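Local coordinates for hydroxyethylthiazole kinase (PDB 3HPD), which probably phosphorylates the hydroxyl group of 4-methyl-5-beta-hydroxyethylthiazole using ATP, with magnesium as cofactor, a step of thiamine diphosphate biosynthesis, at residues L8-T22 and L34-A46. Numbering follows the deposited sequence.
Sequences LKRVRERRPLVHNIT and LLALGASPVMAHA
Leu17 to Asn20 pair with Ser40 to Met43 as neighbouring parallel strands of the ribokinase-like fold. Helix 27-37 joins the two strands, which makes a beta-alpha-beta unit; strand 40-43 is the outermost on its side of the chain's sheet. The ladder starts where Ser40 N gives a hydrogen bond to Pro16 O. Val18 N then binds Ser40 O, and Asn20 N binds Val42 O at 2.8 Å. Val42 N to Val18 O is more bent, with an angle of 143° at the hydrogen.

His19 can be followed outward. Its CB rests on Val42 CG1 at 3.9 Å. CG lies anti to the backbone N (chi1 177°), which carries the ring along the strand toward Ala44. The ring carbon CD2 passes Val42 O, with that oxygen at the ring edge. At the tip NE2 donates to Ala44 O, 2.8 Å away and nearly in the ring plane. Leu50 and Ile54 of helix 50-56 also pack on this side chain.

Asn20 and Met43 lie side by side on the other face of the sheet. Met43 is bent at chi2, which brings its CE to 3.6 Å from Asn20 CB. Met43 is predicted to bind the thiazole substrate, so this pair probably borders that pocket. Leu34 CD1 reaches Asn20 ND2 and Val18 CB on the same face.

At the helical end, Leu37 CD1 meets Leu8 CD1 at 3.7 Å, and Leu37 CD2 meets Val11 CG1. Gly38, with positive phi, is the C-prime residue of a Schellman motif. Arg12 NH1 bonds Ile249 O, outside the two segments. Its NE donates a hydrogen bond to Leu37 O, 3.0 Å away and 3° out of the guanidinium plane.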
loop_
_atom_site.group_PDB
_atom_site.type_symbol
_atom_site.label_atom_id
_atom_site.label_comp_id
_atom_site.label_asym_id
_atom_site.label_seq_id
_atom_site.Cartn_x
_atom_site.Cartn_y
_atom_site.Cartn_z
ATOM N N LEU A 8 -0.693 2.336 27.500
ATOM C CA LEU A 8 -1.297 1.383 26.577
ATOM C C LEU A 8 -2.771 1.220 26.908
ATOM O O LEU A 8 -3.620 1.212 26.019
ATOM C CB LEU A 8 -0.601 0.024 26.672
ATOM C CG LEU A 8 -1.137 -1.067 25.737
ATOM C CD1 LEU A 8 -0.977 -0.625 24.291
ATOM C CD2 LEU A 8 -0.390 -2.368 25.979
ATOM N N LYS A 9 -3.068 1.087 28.197
ATOM C CA LYS A 9 -4.444 0.935 28.639
ATOM C C LYS A 9 -5.263 2.155 28.233
ATOM O O LYS A 9 -6.401 2.017 27.776
ATOM C CB LYS A 9 -4.494 0.735 30.156
ATOM C CG LYS A 9 -3.943 -0.610 30.608
ATOM C CD LYS A 9 -3.985 -0.757 32.123
ATOM C CE LYS A 9 -3.460 -2.120 32.558
ATOM N NZ LYS A 9 -3.449 -2.256 34.043
ATOM N N ARG A 10 -4.683 3.345 28.389
ATOM C CA ARG A 10 -5.376 4.579 28.024
ATOM C C ARG A 10 -5.662 4.653 26.526
ATOM O O ARG A 10 -6.730 5.107 26.112
ATOM C CB ARG A 10 -4.564 5.807 28.447
ATOM C CG ARG A 10 -4.573 6.065 29.943
ATOM C CD ARG A 10 -4.231 7.518 30.260
ATOM N NE ARG A 10 -2.881 7.875 29.838
ATOM C CZ ARG A 10 -1.776 7.330 30.338
ATOM N NH1 ARG A 10 -1.860 6.400 31.281
ATOM N NH2 ARG A 10 -0.586 7.714 29.896
ATOM N N VAL A 11 -4.704 4.216 25.715
ATOM C CA VAL A 11 -4.893 4.231 24.268
ATOM C C VAL A 11 -6.074 3.343 23.899
ATOM O O VAL A 11 -6.938 3.731 23.117
ATOM C CB VAL A 11 -3.637 3.713 23.525
ATOM C CG1 VAL A 11 -3.969 3.444 22.057
ATOM C CG2 VAL A 11 -2.521 4.731 23.624
ATOM N N ARG A 12 -6.115 2.152 24.480
ATOM C CA ARG A 12 -7.181 1.214 24.179
ATOM C C ARG A 12 -8.546 1.606 24.736
ATOM O O ARG A 12 -9.576 1.279 24.143
ATOM C CB ARG A 12 -6.768 -0.177 24.652
ATOM C CG ARG A 12 -5.586 -0.689 23.850
ATOM C CD ARG A 12 -5.060 -2.005 24.349
ATOM N NE ARG A 12 -4.073 -2.552 23.422
ATOM C CZ ARG A 12 -3.321 -3.614 23.685
ATOM N NH1 ARG A 12 -3.443 -4.236 24.851
ATOM N NH2 ARG A 12 -2.457 -4.058 22.782
ATOM N N GLU A 13 -8.556 2.313 25.859
ATOM C CA GLU A 13 -9.818 2.747 26.454
ATOM C C GLU A 13 -10.379 3.949 25.697
ATOM O O GLU A 13 -11.576 4.018 25.427
ATOM C CB GLU A 13 -9.620 3.137 27.922
ATOM C CG GLU A 13 -9.065 2.034 28.798
ATOM C CD GLU A 13 -8.882 2.475 30.238
ATOM O OE1 GLU A 13 -8.386 3.601 30.457
ATOM O OE2 GLU A 13 -9.223 1.694 31.151
ATOM N N ARG A 14 -9.503 4.886 25.345
ATOM C CA ARG A 14 -9.913 6.098 24.646
ATOM C C ARG A 14 -10.022 5.990 23.125
ATOM O O ARG A 14 -10.723 6.789 22.501
ATOM C CB ARG A 14 -8.967 7.249 24.998
ATOM C CG ARG A 14 -8.962 7.637 26.473
ATOM C CD ARG A 14 -8.200 8.940 26.680
ATOM N NE ARG A 14 -8.144 9.353 28.081
ATOM C CZ ARG A 14 -7.510 8.676 29.032
ATOM N NH1 ARG A 14 -6.881 7.550 28.730
ATOM N NH2 ARG A 14 -7.499 9.126 30.281
ATOM N N ARG A 15 -9.332 5.017 22.532
ATOM C CA ARG A 15 -9.366 4.822 21.081
ATOM C C ARG A 15 -9.192 6.159 20.346
ATOM O O ARG A 15 -10.073 6.589 19.605
ATOM C CB ARG A 15 -10.698 4.185 20.668
ATOM C CG ARG A 15 -11.041 2.863 21.364
ATOM C CD ARG A 15 -10.663 1.651 20.520
ATOM N NE ARG A 15 -9.443 0.993 20.974
ATOM C CZ ARG A 15 -9.414 -0.084 21.747
ATOM N NH1 ARG A 15 -10.545 -0.642 22.162
ATOM N NH2 ARG A 15 -8.251 -0.606 22.104
ATOM N N PRO A 16 -8.044 6.827 20.530
ATOM C CA PRO A 16 -7.808 8.113 19.869
ATOM C C PRO A 16 -7.779 8.048 18.338
ATOM O O PRO A 16 -7.393 7.033 17.754
ATOM C CB PRO A 16 -6.465 8.551 20.448
ATOM C CG PRO A 16 -5.755 7.240 20.632
ATOM C CD PRO A 16 -6.833 6.366 21.234
ATOM N N LEU A 17 -8.202 9.138 17.702
ATOM C CA LEU A 17 -8.196 9.236 16.245
ATOM C C LEU A 17 -6.878 9.915 15.885
ATOM O O LEU A 17 -6.621 11.041 16.308
ATOM C CB LEU A 17 -9.377 10.084 15.750
ATOM C CG LEU A 17 -9.437 10.373 14.243
ATOM C CD1 LEU A 17 -9.473 9.065 13.463
ATOM C CD2 LEU A 17 -10.665 11.211 13.924
ATOM N N VAL A 18 -6.042 9.229 15.115
ATOM C CA VAL A 18 -4.746 9.776 14.740
ATOM C C VAL A 18 -4.713 10.125 13.261
ATOM O O VAL A 18 -4.779 9.248 12.400
ATOM C CB VAL A 18 -3.613 8.771 15.066
ATOM C CG1 VAL A 18 -2.256 9.377 14.725
ATOM C CG2 VAL A 18 -3.673 8.388 16.540
ATOM N N HIS A 19 -4.626 11.420 12.982
ATOM C CA HIS A 19 -4.591 11.925 11.616
ATOM C C HIS A 19 -3.189 11.804 11.029
ATOM O O HIS A 19 -2.236 12.369 11.565
ATOM C CB HIS A 19 -5.031 13.392 11.606
ATOM C CG HIS A 19 -4.975 14.037 10.257
ATOM N ND1 HIS A 19 -5.084 15.399 10.081
ATOM C CD2 HIS A 19 -4.820 13.508 9.019
ATOM C CE1 HIS A 19 -4.997 15.683 8.793
ATOM N NE2 HIS A 19 -4.836 14.552 8.127
ATOM N N ASN A 20 -3.069 11.072 9.924
ATOM C CA ASN A 20 -1.779 10.886 9.267
ATOM C C ASN A 20 -1.700 11.567 7.906
ATOM O O ASN A 20 -2.578 11.389 7.058
ATOM C CB ASN A 20 -1.482 9.390 9.046
ATOM C CG ASN A 20 -1.285 8.625 10.337
ATOM O OD1 ASN A 20 -0.174 8.187 10.651
ATOM N ND2 ASN A 20 -2.362 8.450 11.091
ATOM N N ILE A 21 -0.654 12.366 7.717
ATOM C CA ILE A 21 -0.375 13.008 6.436
ATOM C C ILE A 21 0.946 12.288 6.231
ATOM O O ILE A 21 1.996 12.726 6.698
ATOM C CB ILE A 21 -0.175 14.518 6.584
ATOM C CG1 ILE A 21 -1.439 15.135 7.192
ATOM C CG2 ILE A 21 0.113 15.134 5.219
ATOM C CD1 ILE A 21 -1.334 16.615 7.485
ATOM N N THR A 22 0.879 11.157 5.541
ATOM C CA THR A 22 2.045 10.309 5.410
ATOM C C THR A 22 2.508 9.931 3.999
ATOM O O THR A 22 2.037 10.493 3.008
ATOM C CB THR A 22 1.786 9.049 6.270
ATOM O OG1 THR A 22 2.985 8.285 6.405
ATOM C CG2 THR A 22 0.679 8.197 5.645
ATOM N N LEU A 34 -1.940 1.076 13.677
ATOM C CA LEU A 34 -2.749 1.841 14.619
ATOM C C LEU A 34 -3.998 1.067 15.033
ATOM O O LEU A 34 -4.349 1.039 16.211
ATOM C CB LEU A 34 -3.143 3.194 14.011
ATOM C CG LEU A 34 -2.070 4.281 14.128
ATOM C CD1 LEU A 34 -2.359 5.427 13.169
ATOM C CD2 LEU A 34 -2.023 4.777 15.569
ATOM N N LEU A 35 -4.670 0.437 14.074
ATOM C CA LEU A 35 -5.874 -0.332 14.400
ATOM C C LEU A 35 -5.554 -1.513 15.320
ATOM O O LEU A 35 -6.299 -1.799 16.255
ATOM C CB LEU A 35 -6.552 -0.844 13.124
ATOM C CG LEU A 35 -7.292 0.193 12.269
ATOM C CD1 LEU A 35 -7.743 -0.466 10.971
ATOM C CD2 LEU A 35 -8.487 0.757 13.029
ATOM N N ALA A 36 -4.445 -2.197 15.058
ATOM C CA ALA A 36 -4.059 -3.339 15.883
ATOM C C ALA A 36 -3.788 -2.902 17.321
ATOM O O ALA A 36 -4.162 -3.597 18.268
ATOM C CB ALA A 36 -2.819 -4.019 15.297
ATOM N N LEU A 37 -3.140 -1.751 17.484
ATOM C CA LEU A 37 -2.820 -1.240 18.817
ATOM C C LEU A 37 -4.080 -0.873 19.600
ATOM O O LEU A 37 -4.129 -1.022 20.823
ATOM C CB LEU A 37 -1.924 -0.001 18.720
ATOM C CG LEU A 37 -1.498 0.610 20.062
ATOM C CD1 LEU A 37 -0.429 -0.265 20.699
ATOM C CD2 LEU A 37 -0.968 2.020 19.852
ATOM N N GLY A 38 -5.092 -0.381 18.891
ATOM C CA GLY A 38 -6.330 0.005 19.548
ATOM C C GLY A 38 -6.748 1.435 19.252
ATOM O O GLY A 38 -7.689 1.950 19.856
ATOM N N ALA A 39 -6.049 2.091 18.332
ATOM C CA ALA A 39 -6.385 3.466 17.967
ATOM C C ALA A 39 -7.112 3.453 16.624
ATOM O O ALA A 39 -7.336 2.388 16.050
ATOM C CB ALA A 39 -5.118 4.314 17.872
ATOM N N SER A 40 -7.491 4.632 16.139
ATOM C CA SER A 40 -8.182 4.750 14.855
ATOM C C SER A 40 -7.402 5.683 13.934
ATOM O O SER A 40 -7.105 6.819 14.297
ATOM C CB SER A 40 -9.597 5.303 15.050
ATOM O OG SER A 40 -10.397 4.411 15.803
ATOM N N PRO A 41 -7.057 5.210 12.728
ATOM C CA PRO A 41 -6.311 6.069 11.810
ATOM C C PRO A 41 -7.211 6.781 10.812
ATOM O O PRO A 41 -8.330 6.349 10.539
ATOM C CB PRO A 41 -5.412 5.080 11.095
ATOM C CG PRO A 41 -6.368 3.924 10.882
ATOM C CD PRO A 41 -7.064 3.815 12.242
ATOM N N VAL A 42 -6.707 7.883 10.281
ATOM C CA VAL A 42 -7.394 8.617 9.234
ATOM C C VAL A 42 -6.294 9.275 8.422
ATOM O O VAL A 42 -5.475 10.024 8.959
ATOM C CB VAL A 42 -8.386 9.692 9.764
ATOM C CG1 VAL A 42 -7.671 10.731 10.613
ATOM C CG2 VAL A 42 -9.080 10.362 8.576
ATOM N N MET A 43 -6.242 8.944 7.137
ATOM C CA MET A 43 -5.250 9.514 6.237
ATOM C C MET A 43 -5.941 10.557 5.365
ATOM O O MET A 43 -6.885 10.243 4.640
ATOM C CB MET A 43 -4.632 8.423 5.355
ATOM C CG MET A 43 -3.480 7.652 6.003
ATOM S SD MET A 43 -3.929 6.807 7.528
ATOM C CE MET A 43 -2.366 6.030 7.953
ATOM N N ALA A 44 -5.482 11.801 5.456
ATOM C CA ALA A 44 -6.059 12.891 4.677
ATOM C C ALA A 44 -5.011 13.975 4.477
ATOM O O ALA A 44 -4.203 14.244 5.370
ATOM C CB ALA A 44 -7.275 13.460 5.392
ATOM N N HIS A 45 -5.033 14.610 3.311
ATOM C CA HIS A 45 -4.054 15.645 3.004
ATOM C C HIS A 45 -4.628 16.855 2.266
ATOM O O HIS A 45 -3.992 17.904 2.215
ATOM C CB HIS A 45 -2.932 15.047 2.152
ATOM C CG HIS A 45 -3.391 14.584 0.803
ATOM N ND1 HIS A 45 -4.144 13.445 0.626
ATOM C CD2 HIS A 45 -3.257 15.144 -0.423
ATOM C CE1 HIS A 45 -4.459 13.324 -0.654
ATOM N NE2 HIS A 45 -3.935 14.341 -1.310
ATOM N N ALA A 46 -5.815 16.712 1.685
ATOM C CA ALA A 46 -6.410 17.812 0.928
ATOM C C ALA A 46 -6.549 19.082 1.756
ATOM O O ALA A 46 -7.117 19.067 2.849
ATOM C CB ALA A 46 -7.773 17.395 0.368
HETATM O O HOH W 1 -11.927 6.055 17.500
#